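Local coordinates for cycloserine biosynthesis protein DcsG (Streptomyces lavendulae, PDB 6JIL) that catalyses the ATP- and magnesium-dependent cyclisation of O-ureido-D-serine to the antitubercular antibiotic D-cycloserine, as a monomeric ATP-grasp ligase, at residues I15-M19 with R54-T58; C36-D40 with R62-F66; F48-F53 with T77-M83; D97-V103 with A239-H243; V251-V255 with P275-L279. All coordinates share one frame; numbering follows the deposited sequence.

Contact 1 (I15-M19 with R54-T58); sequences IDYDM and RSPWT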
# COMPACT_ATOMS: atom_id res chain seq x y z
N ILE A 15 -12.00 -3.87 10.12
CA ILE A 15 -10.75 -4.57 9.91
C ILE A 15 -9.54 -3.66 10.09
O ILE A 15 -8.43 -4.00 9.68
CB ILE A 15 -10.69 -5.22 8.51
CG1 ILE A 15 -10.78 -4.14 7.43
CG2 ILE A 15 -11.82 -6.23 8.37
CD1 ILE A 15 -10.34 -4.60 6.05
N ASP A 16 -9.75 -2.50 10.70
CA ASP A 16 -8.65 -1.56 10.94
C ASP A 16 -8.17 -1.82 12.36
O ASP A 16 -8.51 -1.07 13.28
CB ASP A 16 -9.14 -0.12 10.82
CG ASP A 16 -8.03 0.90 11.02
OD1 ASP A 16 -6.89 0.49 11.33
OD2 ASP A 16 -8.30 2.11 10.88
N TYR A 17 -7.39 -2.88 12.52
CA TYR A 17 -6.88 -3.27 13.84
C TYR A 17 -6.04 -2.17 14.48
O TYR A 17 -5.84 -2.18 15.69
CB TYR A 17 -6.06 -4.55 13.71
CG TYR A 17 -6.76 -5.57 12.86
CD1 TYR A 17 -6.17 -6.06 11.69
CD2 TYR A 17 -8.06 -5.97 13.15
CE1 TYR A 17 -6.87 -6.92 10.84
CE2 TYR A 17 -8.77 -6.83 12.30
CZ TYR A 17 -8.17 -7.29 11.15
OH TYR A 17 -8.88 -8.11 10.30
N ASP A 18 -5.59 -1.21 13.67
CA ASP A 18 -4.77 -0.12 14.17
C ASP A 18 -5.53 1.01 14.88
O ASP A 18 -4.98 1.66 15.77
CB ASP A 18 -3.95 0.48 13.01
CG ASP A 18 -2.97 -0.53 12.40
OD1 ASP A 18 -2.78 -0.49 11.16
OD2 ASP A 18 -2.39 -1.34 13.15
N MSE A 19 -6.77 1.25 14.50
CA MSE A 19 -7.53 2.35 15.10
C MSE A 19 -7.60 2.37 16.63
O MSE A 19 -7.33 3.40 17.25
CB MSE A 19 -8.94 2.42 14.54
CG MSE A 19 -9.58 3.80 14.73
SE MSE A 19 -8.59 5.23 13.81
CE MSE A 19 -9.27 4.92 12.02
N ARG A 54 -6.43 6.83 7.38
CA ARG A 54 -6.11 5.58 8.03
C ARG A 54 -6.63 4.35 7.32
O ARG A 54 -5.84 3.51 6.88
CB ARG A 54 -6.62 5.61 9.48
CG ARG A 54 -5.84 6.56 10.38
CD ARG A 54 -4.37 6.19 10.35
NE ARG A 54 -4.26 4.75 10.51
CZ ARG A 54 -3.46 3.96 9.80
NH1 ARG A 54 -2.66 4.48 8.87
NH2 ARG A 54 -3.50 2.65 9.98
N SER A 55 -7.95 4.24 7.19
CA SER A 55 -8.52 3.06 6.57
C SER A 55 -9.76 3.26 5.69
O SER A 55 -10.76 2.56 5.87
CB SER A 55 -8.84 2.04 7.65
OG SER A 55 -9.65 2.62 8.65
N PRO A 56 -9.71 4.20 4.74
CA PRO A 56 -10.85 4.44 3.85
C PRO A 56 -10.63 3.42 2.74
O PRO A 56 -10.60 3.75 1.56
CB PRO A 56 -10.60 5.86 3.38
CG PRO A 56 -9.12 5.83 3.17
CD PRO A 56 -8.60 5.11 4.39
N TRP A 57 -10.48 2.17 3.14
CA TRP A 57 -10.14 1.12 2.19
C TRP A 57 -11.09 0.76 1.06
O TRP A 57 -10.72 -0.01 0.17
CB TRP A 57 -9.69 -0.12 2.95
CG TRP A 57 -8.46 0.16 3.78
CD1 TRP A 57 -7.45 1.04 3.48
CD2 TRP A 57 -8.11 -0.42 5.04
NE1 TRP A 57 -6.50 1.04 4.47
CE2 TRP A 57 -6.88 0.15 5.44
CE3 TRP A 57 -8.71 -1.38 5.86
CZ2 TRP A 57 -6.24 -0.20 6.63
CZ3 TRP A 57 -8.08 -1.73 7.05
CH2 TRP A 57 -6.86 -1.14 7.42
N THR A 58 -12.30 1.32 1.06
CA THR A 58 -13.20 1.02 -0.04
C THR A 58 -12.82 1.92 -1.22
O THR A 58 -13.47 1.90 -2.26
CB THR A 58 -14.70 1.25 0.33
OG1 THR A 58 -14.90 2.61 0.73
CG2 THR A 58 -15.11 0.32 1.45
O HOH W 1 -5.96 3.33 12.23
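The backbones of D16 and S55 pass closest here, their CA atoms 6.4 Å apart, with the type I turn D16-M19 on one side and the end of strand 50-55 on the other. D16, just before the turn that leads into helix 19-28, offers OD1 as a weak capping acceptor to the backbone N-H groups of D18 and M19. With CG anti to its own backbone N (chi1 -178°), the carboxylate also reaches across the contact, where OD2 accepts a hydrogen bond from S55 OG at 2.7 Å, from above the carboxylate plane. A water extends the link, donating to D16 OD2 and accepting from R54 NE at 2.8 Å. The 15-19 loop follows strand 4-8, and 54-58 runs off the C-terminal end of strand 50-55, the neighbour of 4-8 in the parallel sheet; a bound magnesium ion lies about 8 Å from the W57 side chain. R54 curls back, bent at chi2 and chi3, and meets D18 at about a right angle, the salt bridge from NH2 to OD1 measuring 3.4 Å. Its NH2 also bonds to P275 O, while D18 OD1 accepts from L277 N. The methyl CE of M19, a selenomethionine, rests 3.7 Å from R54 CB. At the other end of the loop, CD1 of I15 packs 3.6 Å from CE3 of the W57 indole, and the carbonyl O of I15 lies at the ring's edge; W57 NE1 bonds to E274 O.

Contact 2 (C36-D40 with R62-F66); sequences CDWED and RQAEF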
# COMPACT_ATOMS: atom_id res chain seq x y z
N CYS A 36 -13.49 9.57 11.22
CA CYS A 36 -14.43 10.06 10.22
C CYS A 36 -14.55 9.20 8.97
O CYS A 36 -13.55 8.75 8.43
CB CYS A 36 -14.04 11.48 9.79
SG CYS A 36 -13.86 12.64 11.13
N ASP A 37 -15.78 9.00 8.51
CA ASP A 37 -16.02 8.23 7.30
C ASP A 37 -15.92 9.23 6.16
O ASP A 37 -16.57 10.28 6.19
CB ASP A 37 -17.41 7.60 7.36
CG ASP A 37 -17.70 6.71 6.16
OD1 ASP A 37 -18.56 5.82 6.28
OD2 ASP A 37 -17.07 6.91 5.10
N TRP A 38 -15.12 8.93 5.14
CA TRP A 38 -14.97 9.88 4.04
C TRP A 38 -16.25 10.07 3.23
O TRP A 38 -16.37 11.06 2.49
CB TRP A 38 -13.80 9.48 3.12
CG TRP A 38 -13.94 8.16 2.43
CD1 TRP A 38 -13.76 6.92 2.97
CD2 TRP A 38 -14.25 7.95 1.04
NE1 TRP A 38 -13.93 5.95 2.01
CE2 TRP A 38 -14.23 6.55 0.82
CE3 TRP A 38 -14.54 8.80 -0.03
CZ2 TRP A 38 -14.50 5.98 -0.43
CZ3 TRP A 38 -14.81 8.23 -1.29
CH2 TRP A 38 -14.78 6.84 -1.47
N GLU A 39 -17.20 9.15 3.36
CA GLU A 39 -18.46 9.24 2.63
C GLU A 39 -19.60 9.82 3.47
O GLU A 39 -20.75 9.84 3.05
CB GLU A 39 -18.87 7.87 2.07
CG GLU A 39 -18.08 7.49 0.82
CD GLU A 39 -18.38 6.10 0.31
OE1 GLU A 39 -18.31 5.90 -0.93
OE2 GLU A 39 -18.68 5.20 1.13
N ASP A 40 -19.27 10.30 4.66
CA ASP A 40 -20.25 10.90 5.56
C ASP A 40 -20.39 12.38 5.22
O ASP A 40 -19.54 13.19 5.57
CB ASP A 40 -19.80 10.73 7.00
CG ASP A 40 -20.80 11.29 8.00
OD1 ASP A 40 -20.55 11.13 9.21
OD2 ASP A 40 -21.81 11.89 7.58
N ARG A 62 -13.81 2.62 -5.56
CA ARG A 62 -14.15 3.89 -6.19
C ARG A 62 -12.99 4.87 -6.04
O ARG A 62 -13.08 5.86 -5.32
CB ARG A 62 -15.44 4.44 -5.58
CG ARG A 62 -15.57 4.28 -4.08
CD ARG A 62 -16.93 4.76 -3.59
NE ARG A 62 -18.03 4.02 -4.21
CZ ARG A 62 -18.32 2.74 -3.95
NH1 ARG A 62 -17.59 2.05 -3.08
NH2 ARG A 62 -19.34 2.15 -4.57
N GLN A 63 -11.91 4.56 -6.74
CA GLN A 63 -10.70 5.36 -6.69
C GLN A 63 -10.91 6.83 -7.01
O GLN A 63 -10.55 7.68 -6.21
CB GLN A 63 -9.66 4.75 -7.64
CG GLN A 63 -9.41 3.26 -7.40
CD GLN A 63 -10.41 2.35 -8.12
OE1 GLN A 63 -11.63 2.52 -8.01
NE2 GLN A 63 -9.89 1.36 -8.84
N ALA A 64 -11.47 7.12 -8.18
CA ALA A 64 -11.71 8.51 -8.57
C ALA A 64 -12.48 9.27 -7.50
O ALA A 64 -12.17 10.44 -7.22
CB ALA A 64 -12.46 8.57 -9.90
N GLU A 65 -13.48 8.62 -6.91
CA GLU A 65 -14.30 9.25 -5.87
C GLU A 65 -13.49 9.64 -4.65
O GLU A 65 -13.67 10.73 -4.11
CB GLU A 65 -15.43 8.31 -5.42
CG GLU A 65 -16.58 8.15 -6.40
CD GLU A 65 -16.22 7.32 -7.63
OE1 GLU A 65 -17.12 7.06 -8.45
OE2 GLU A 65 -15.04 6.93 -7.77
N PHE A 66 -12.60 8.75 -4.22
CA PHE A 66 -11.77 9.01 -3.05
C PHE A 66 -10.75 10.10 -3.32
O PHE A 66 -10.49 10.96 -2.47
CB PHE A 66 -11.05 7.73 -2.60
CG PHE A 66 -10.18 7.93 -1.38
CD1 PHE A 66 -10.76 8.16 -0.14
CD2 PHE A 66 -8.80 7.96 -1.49
CE1 PHE A 66 -9.97 8.42 0.98
CE2 PHE A 66 -8.00 8.21 -0.37
CZ PHE A 66 -8.59 8.44 0.86
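R62, at the N-cap position of helix 63-76, meets both W38 and E39, which sit in the type I turn D37-D40 closing strand 33-37. The contact thus joins the loop after an outermost strand of the four-stranded parallel sheet to the start of the helix in the beta-alpha-beta unit 50-79. The first torsion of R62 (chi1 40°) sets CG between its backbone N and carbonyl carbon, and from there CG lies at the edge of the indole, in its plane, 3.7 Å from W38 CH2. The next carbon, R62 CD, is approached by E39 OE1 at 3.2 Å. The accompanying salt bridge, E39 OE1 to R62 NE, is long at 3.8 Å: the oxygen stands well out of the guanidinium plane, so charge attraction acts without an N-H aimed at it. Three residues on, E65 contributes its backbone and CB beside W38 CZ3, its carboxylate leading away. F66 then supplies the main partner. Its ring edge faces the six-membered ring of W38 in a T-shaped pair, centroids 5.2 Å apart and planes at 87°. F66 CB adds a CH-pi contact over the same ring, 4.2 Å from its centroid, and the helix bond F66 N to R62 O ties these two residues together. At the polar end of the indole, W38 NE1 donates to D9 OD1. The indole is covered on both faces: F66 CD1 stands over one, while over the opposite face, 3.7 Å above the plane, lies E39 CG.

Contact 3 (F48-F53 with T77-M83); sequences FEAVVF and TRLITPM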
# COMPACT_ATOMS: atom_id res chain seq x y z
N PHE A 48 -11.22 20.52 11.37
CA PHE A 48 -9.96 19.89 11.76
C PHE A 48 -8.69 20.69 11.50
O PHE A 48 -8.62 21.49 10.57
CB PHE A 48 -9.83 18.52 11.09
CG PHE A 48 -11.01 17.63 11.29
CD1 PHE A 48 -11.97 17.49 10.29
CD2 PHE A 48 -11.18 16.94 12.48
CE1 PHE A 48 -13.08 16.69 10.49
CE2 PHE A 48 -12.29 16.14 12.69
CZ PHE A 48 -13.24 16.01 11.70
N GLU A 49 -7.69 20.44 12.34
CA GLU A 49 -6.39 21.09 12.22
C GLU A 49 -5.70 20.39 11.06
O GLU A 49 -5.04 21.00 10.24
CB GLU A 49 -5.58 20.87 13.50
CG GLU A 49 -4.47 21.88 13.72
CD GLU A 49 -4.98 23.16 14.38
OE1 GLU A 49 -4.20 24.13 14.50
OE2 GLU A 49 -6.16 23.17 14.79
N ALA A 50 -5.87 19.07 11.03
CA ALA A 50 -5.29 18.25 9.99
C ALA A 50 -6.10 16.97 9.83
O ALA A 50 -6.99 16.67 10.62
CB ALA A 50 -3.84 17.91 10.32
N VAL A 51 -5.77 16.22 8.79
CA VAL A 51 -6.45 14.97 8.48
C VAL A 51 -5.42 13.89 8.16
O VAL A 51 -4.40 14.16 7.54
CB VAL A 51 -7.39 15.16 7.27
CG1 VAL A 51 -7.88 13.82 6.77
CG2 VAL A 51 -8.57 16.03 7.66
N VAL A 52 -5.70 12.67 8.62
CA VAL A 52 -4.85 11.52 8.35
C VAL A 52 -5.72 10.41 7.77
O VAL A 52 -6.78 10.08 8.32
CB VAL A 52 -4.14 10.98 9.61
CG1 VAL A 52 -3.52 9.62 9.32
CG2 VAL A 52 -3.06 11.94 10.05
N PHE A 53 -5.27 9.84 6.66
CA PHE A 53 -6.01 8.77 6.01
C PHE A 53 -5.55 7.44 6.60
O PHE A 53 -4.43 6.99 6.37
CB PHE A 53 -5.77 8.81 4.51
CG PHE A 53 -6.12 10.12 3.88
CD1 PHE A 53 -5.14 10.91 3.30
CD2 PHE A 53 -7.43 10.57 3.87
CE1 PHE A 53 -5.47 12.13 2.70
CE2 PHE A 53 -7.76 11.78 3.27
CZ PHE A 53 -6.77 12.56 2.68
N THR A 77 -8.66 22.13 4.89
CA THR A 77 -7.80 21.80 6.03
C THR A 77 -6.52 21.15 5.55
O THR A 77 -6.40 20.79 4.38
CB THR A 77 -8.49 20.83 7.02
OG1 THR A 77 -7.58 20.48 8.06
CG2 THR A 77 -8.94 19.56 6.31
N ARG A 78 -5.56 21.01 6.45
CA ARG A 78 -4.26 20.43 6.13
C ARG A 78 -4.22 18.90 6.10
O ARG A 78 -4.68 18.23 7.03
CB ARG A 78 -3.21 20.93 7.12
CG ARG A 78 -1.84 20.30 6.92
CD ARG A 78 -0.94 20.48 8.14
NE ARG A 78 0.31 19.73 7.99
CZ ARG A 78 1.24 19.63 8.92
NH1 ARG A 78 1.08 20.23 10.09
NH2 ARG A 78 2.34 18.92 8.69
N LEU A 79 -3.66 18.34 5.03
CA LEU A 79 -3.53 16.89 4.92
C LEU A 79 -2.11 16.51 5.34
O LEU A 79 -1.14 17.06 4.81
CB LEU A 79 -3.76 16.43 3.48
CG LEU A 79 -5.11 16.75 2.84
CD1 LEU A 79 -5.07 16.33 1.39
CD2 LEU A 79 -6.24 16.03 3.58
N ILE A 80 -1.98 15.59 6.29
CA ILE A 80 -0.65 15.15 6.72
C ILE A 80 0.10 14.62 5.50
O ILE A 80 1.29 14.88 5.33
CB ILE A 80 -0.73 14.06 7.81
CG1 ILE A 80 -1.40 14.63 9.07
CG2 ILE A 80 0.66 13.57 8.15
CD1 ILE A 80 -0.74 15.89 9.60
N THR A 81 -0.61 13.88 4.66
CA THR A 81 -0.03 13.36 3.42
C THR A 81 -0.63 14.25 2.33
O THR A 81 -1.78 14.05 1.94
CB THR A 81 -0.43 11.89 3.15
OG1 THR A 81 -1.85 11.76 3.15
CG2 THR A 81 0.18 10.98 4.20
N PRO A 82 0.12 15.27 1.87
CA PRO A 82 -0.35 16.19 0.83
C PRO A 82 -0.72 15.48 -0.46
O PRO A 82 -0.23 14.38 -0.74
CB PRO A 82 0.83 17.15 0.66
CG PRO A 82 2.01 16.30 1.03
CD PRO A 82 1.51 15.57 2.24
N MSE A 83 -1.58 16.12 -1.26
CA MSE A 83 -2.06 15.53 -2.51
C MSE A 83 -1.04 14.87 -3.41
O MSE A 83 -1.26 13.74 -3.86
CB MSE A 83 -2.87 16.58 -3.29
CG MSE A 83 -4.18 16.92 -2.60
SE MSE A 83 -5.37 15.39 -2.49
CE MSE A 83 -4.64 14.49 -0.96
O HOH W 2 -2.83 10.32 5.67
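V52 and I80 each have a branch anti to the carbonyl carbon, CG2 of V52 and CG1 of I80 (chi1 -63°), and these branches meet at 3.3 Å, a tight approach. T77 has OG1 anti to its backbone N (chi1 177°), which carries the hydroxyl to F48 O; it donates there at 2.9 Å from well above the carbonyl plane. The backbones pair in parallel with V51 opposite L79. V51 N gives to R78 O at 2.9 Å, and I80 N to V51 O at 3.1 Å in an almost straight bond of 174°. This is the parallel pairing that completes a beta-alpha-beta crossover: strand 50-55, helix 63-76, then the short edge strand 78-79. On the side of V51 and L79, CD2 of L79 approaches V51 CB and, 3.6 Å away, CZ of F53, with V73 of the crossing helix packed against L79. On the side of A50, the CB of that residue lies 3.8 Å from I80 CD1, which in turn covers a face of the R78 guanidinium, whose NH1 bonds to R296 O. Past the paired strands, T81 OG1 sits at the edge of the F53 ring, and a water that accepts from F53 N at 2.7 Å also bonds to that hydroxyl.

Contact 4 (D97-V103 with A239-H243); sequences DLAAHGV and ASVAH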
# COMPACT_ATOMS: atom_id res chain seq x y z
N ASP A 97 9.20 4.28 -10.35
CA ASP A 97 9.95 5.40 -9.81
C ASP A 97 10.96 4.83 -8.82
O ASP A 97 12.10 5.31 -8.74
CB ASP A 97 9.01 6.38 -9.11
CG ASP A 97 8.09 7.11 -10.08
OD1 ASP A 97 6.85 7.09 -9.87
OD2 ASP A 97 8.60 7.70 -11.05
N LEU A 98 10.55 3.81 -8.07
CA LEU A 98 11.45 3.18 -7.11
C LEU A 98 12.60 2.52 -7.85
O LEU A 98 13.75 2.62 -7.43
CB LEU A 98 10.72 2.12 -6.28
CG LEU A 98 9.70 2.66 -5.27
CD1 LEU A 98 9.11 1.50 -4.46
CD2 LEU A 98 10.38 3.67 -4.36
N ALA A 99 12.29 1.86 -8.96
CA ALA A 99 13.31 1.19 -9.75
C ALA A 99 14.32 2.19 -10.31
O ALA A 99 15.51 1.89 -10.40
CB ALA A 99 12.66 0.41 -10.89
N ALA A 100 13.85 3.38 -10.67
CA ALA A 100 14.72 4.42 -11.21
C ALA A 100 15.67 4.98 -10.16
O ALA A 100 16.67 5.61 -10.49
CB ALA A 100 13.89 5.55 -11.81
N HIS A 101 15.35 4.75 -8.89
CA HIS A 101 16.19 5.22 -7.79
C HIS A 101 17.09 4.12 -7.25
O HIS A 101 17.66 4.25 -6.17
CB HIS A 101 15.35 5.78 -6.64
CG HIS A 101 14.84 7.17 -6.87
ND1 HIS A 101 13.91 7.47 -7.84
CD2 HIS A 101 15.15 8.34 -6.27
CE1 HIS A 101 13.67 8.77 -7.83
NE2 HIS A 101 14.40 9.32 -6.89
N GLY A 102 17.20 3.02 -7.99
CA GLY A 102 18.06 1.94 -7.53
C GLY A 102 17.43 0.99 -6.53
O GLY A 102 18.08 0.05 -6.09
N VAL A 103 16.17 1.23 -6.17
CA VAL A 103 15.47 0.35 -5.23
C VAL A 103 15.03 -0.92 -5.95
O VAL A 103 14.34 -0.86 -6.96
CB VAL A 103 14.20 1.01 -4.65
CG1 VAL A 103 13.48 0.04 -3.72
CG2 VAL A 103 14.56 2.29 -3.92
N ALA A 239 13.68 7.12 -1.54
CA ALA A 239 13.42 7.34 -2.95
C ALA A 239 12.10 8.09 -3.11
O ALA A 239 11.95 8.93 -4.00
CB ALA A 239 13.36 6.02 -3.70
N SER A 240 11.14 7.77 -2.24
CA SER A 240 9.83 8.42 -2.28
C SER A 240 9.96 9.88 -1.85
O SER A 240 9.38 10.77 -2.46
CB SER A 240 8.86 7.70 -1.34
OG SER A 240 8.72 6.35 -1.70
N VAL A 241 10.73 10.11 -0.79
CA VAL A 241 10.93 11.46 -0.30
C VAL A 241 11.59 12.32 -1.37
O VAL A 241 11.16 13.44 -1.62
CB VAL A 241 11.83 11.45 0.96
CG1 VAL A 241 12.22 12.87 1.33
CG2 VAL A 241 11.09 10.79 2.11
N ALA A 242 12.62 11.77 -2.02
CA ALA A 242 13.35 12.47 -3.07
C ALA A 242 12.50 12.73 -4.31
O ALA A 242 12.47 13.84 -4.85
CB ALA A 242 14.60 11.68 -3.45
N HIS A 243 11.81 11.69 -4.76
CA HIS A 243 10.97 11.77 -5.95
C HIS A 243 9.89 12.84 -5.87
O HIS A 243 9.66 13.56 -6.84
CB HIS A 243 10.30 10.42 -6.19
CG HIS A 243 9.42 10.41 -7.40
ND1 HIS A 243 9.91 10.38 -8.68
CD2 HIS A 243 8.07 10.47 -7.51
CE1 HIS A 243 8.90 10.43 -9.54
NE2 HIS A 243 7.78 10.48 -8.85
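D97 of helix 94-100 faces H243 of helix 227-244, its CB making a CH-pi contact over the face of the imidazole, 4.1 Å from the ring centroid. The side chains cross at about a right angle, and the carboxylate plane is inclined by 34° to the ring. D97 OD2 comes within 3.1 Å of H243 CE1, whereas OD1 is bonded to W88 NE1; the W88 ring also meets that of H243. L98 follows, its CD2 3.9 Å from A239 CB. H101, in the turn that ends the helix, has CG anti to its carbonyl carbon (chi1 -79°), directing the imidazole across the contact. There ND1 donates back to D97 O at 3.0 Å, fixing the ring's rotation, and A239 O lies over one face of the H101 ring, offset toward the rim. H101 CB touches A239 CB at 3.6 Å, while CE1 approaches H243 CB. The chain leaves the helix through a Schellman motif: G102 is the C-prime residue with positive phi, G102 N bonds to A99 O, and V103 N reaches L98 O at 3.1 Å. V103 brings the chain back against helix 227-244: CG2 lies 3.9 Å from A239 CB, the methyl also met by L98 and H101, and the valine side chain packs on A235 and A236 of that helix and on V267 of strand 265-271.

Contact 5 (V251-V255 with P275-L279); sequences VCGRV and PSLNL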
# COMPACT_ATOMS: atom_id res chain seq x y z
N VAL A 251 5.53 10.44 7.71
CA VAL A 251 5.11 10.23 9.09
C VAL A 251 5.09 8.74 9.36
O VAL A 251 5.54 8.27 10.40
CB VAL A 251 3.70 10.81 9.37
CG1 VAL A 251 3.72 12.31 9.23
CG2 VAL A 251 2.69 10.22 8.40
N CYS A 252 4.56 7.99 8.40
CA CYS A 252 4.49 6.54 8.52
C CYS A 252 4.44 5.93 7.14
O CYS A 252 4.11 6.61 6.16
CB CYS A 252 3.23 6.13 9.30
SG CYS A 252 1.70 6.32 8.37
N GLY A 253 4.79 4.66 7.06
CA GLY A 253 4.78 3.97 5.79
C GLY A 253 5.06 2.51 6.03
O GLY A 253 5.60 2.13 7.06
N ARG A 254 4.67 1.67 5.08
CA ARG A 254 4.91 0.25 5.19
C ARG A 254 5.50 -0.18 3.86
O ARG A 254 4.98 0.19 2.80
CB ARG A 254 3.61 -0.51 5.45
CG ARG A 254 3.84 -1.92 6.00
CD ARG A 254 2.55 -2.74 6.14
NE ARG A 254 2.08 -3.23 4.86
CZ ARG A 254 0.98 -2.79 4.25
NH1 ARG A 254 0.23 -1.85 4.81
NH2 ARG A 254 0.63 -3.29 3.07
N VAL A 255 6.58 -0.94 3.92
CA VAL A 255 7.24 -1.42 2.72
C VAL A 255 7.18 -2.94 2.77
O VAL A 255 7.71 -3.54 3.70
CB VAL A 255 8.70 -0.97 2.68
CG1 VAL A 255 9.35 -1.42 1.39
CG2 VAL A 255 8.77 0.54 2.82
N PRO A 275 -1.84 3.14 4.99
CA PRO A 275 -1.36 1.79 5.26
C PRO A 275 -1.84 1.12 6.53
O PRO A 275 -2.10 1.77 7.55
CB PRO A 275 0.13 1.98 5.33
CG PRO A 275 0.22 3.29 6.08
CD PRO A 275 -0.80 4.13 5.34
N SER A 276 -1.97 -0.19 6.45
CA SER A 276 -2.28 -0.97 7.63
C SER A 276 -0.85 -0.95 8.19
O SER A 276 0.11 -1.23 7.46
CB SER A 276 -2.69 -2.39 7.26
OG SER A 276 -2.44 -3.28 8.33
N LEU A 277 -0.70 -0.60 9.46
CA LEU A 277 0.63 -0.51 10.05
C LEU A 277 1.04 -1.65 10.98
O LEU A 277 2.21 -1.77 11.33
CB LEU A 277 0.76 0.83 10.78
CG LEU A 277 0.64 2.04 9.85
CD1 LEU A 277 0.31 3.30 10.64
CD2 LEU A 277 1.95 2.22 9.09
N ASN A 278 0.08 -2.49 11.37
CA ASN A 278 0.34 -3.62 12.27
C ASN A 278 0.80 -3.15 13.65
O ASN A 278 1.68 -3.77 14.27
CB ASN A 278 1.39 -4.56 11.67
CG ASN A 278 0.95 -5.17 10.36
OD1 ASN A 278 -0.14 -5.74 10.27
ND2 ASN A 278 1.78 -5.07 9.34
N LEU A 279 0.21 -2.06 14.13
CA LEU A 279 0.57 -1.50 15.42
C LEU A 279 0.46 -2.49 16.57
O LEU A 279 1.29 -2.48 17.48
CB LEU A 279 -0.33 -0.29 15.73
CG LEU A 279 -0.28 0.88 14.74
CD1 LEU A 279 -1.20 2.00 15.22
CD2 LEU A 279 1.15 1.37 14.59
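R254 and S276 meet where the guanidinium of R254 is turned toward the peptide carbonyl of the loop. The chain of R254 is extended to CD and then turns at chi3 (76°), bringing NH1 to S276 O, 2.7 Å away, in the carbonyl plane and on a lone pair; the N-H...O angle is 149°, and the oxygen lies somewhat out of the guanidinium plane. N278 crosses the arginine at about a right angle, its amide plane 60° from the guanidinium, with ND2 4.0 Å from R254 CD. Two residues earlier, C252 turns toward the same loop: SG lies 4.1 Å from P275 CG and 4.0 Å from L277 CD1, an apolar patch beside the polar one. The loop after strand 265-271 here crosses strand 252-259 of the five-stranded antiparallel sheet, within the ATP-grasp region. R254 is an inferred active-site residue, and its NH1 also forms a salt bridge with E271, while NE pairs with D256. The other inferred active-site arginine, R220, bonds through NH1 to S276 OG and N278 OD1. With a magnesium ion about 4 Å from the R254 side chain, the network is consistent with an arginine whose direction is set jointly by the loop carbonyl and by acidic side chains, one of them a magnesium ligand.

In the fold
Contacts 1, 3 and 5 are buried, whereas contacts 2 and 4 are partly buried and include exposed residues. Contacts 1 to 3 all reach the parallel sheet, the first and third sharing strand 50-55; P56 and F53 both pack on F66 of contact 2. Their chemistry changes along that strand, from backbone pairing and aliphatic packing in contact 3 to carboxylate and guanidinium groups in contact 1. Contacts 1 and 5 meet through D18, whose OD2 accepts from L279 N at 2.9 Å, so polar bonds tie the loop after strand 4-8 to the loop after strand 265-271, while contacts 3 and 5 touch through I80 and V251. Contact 4, which touches none of the others, sets the end of helix 94-100 against helix 227-244 through an alanine, two histidines and an aspartate.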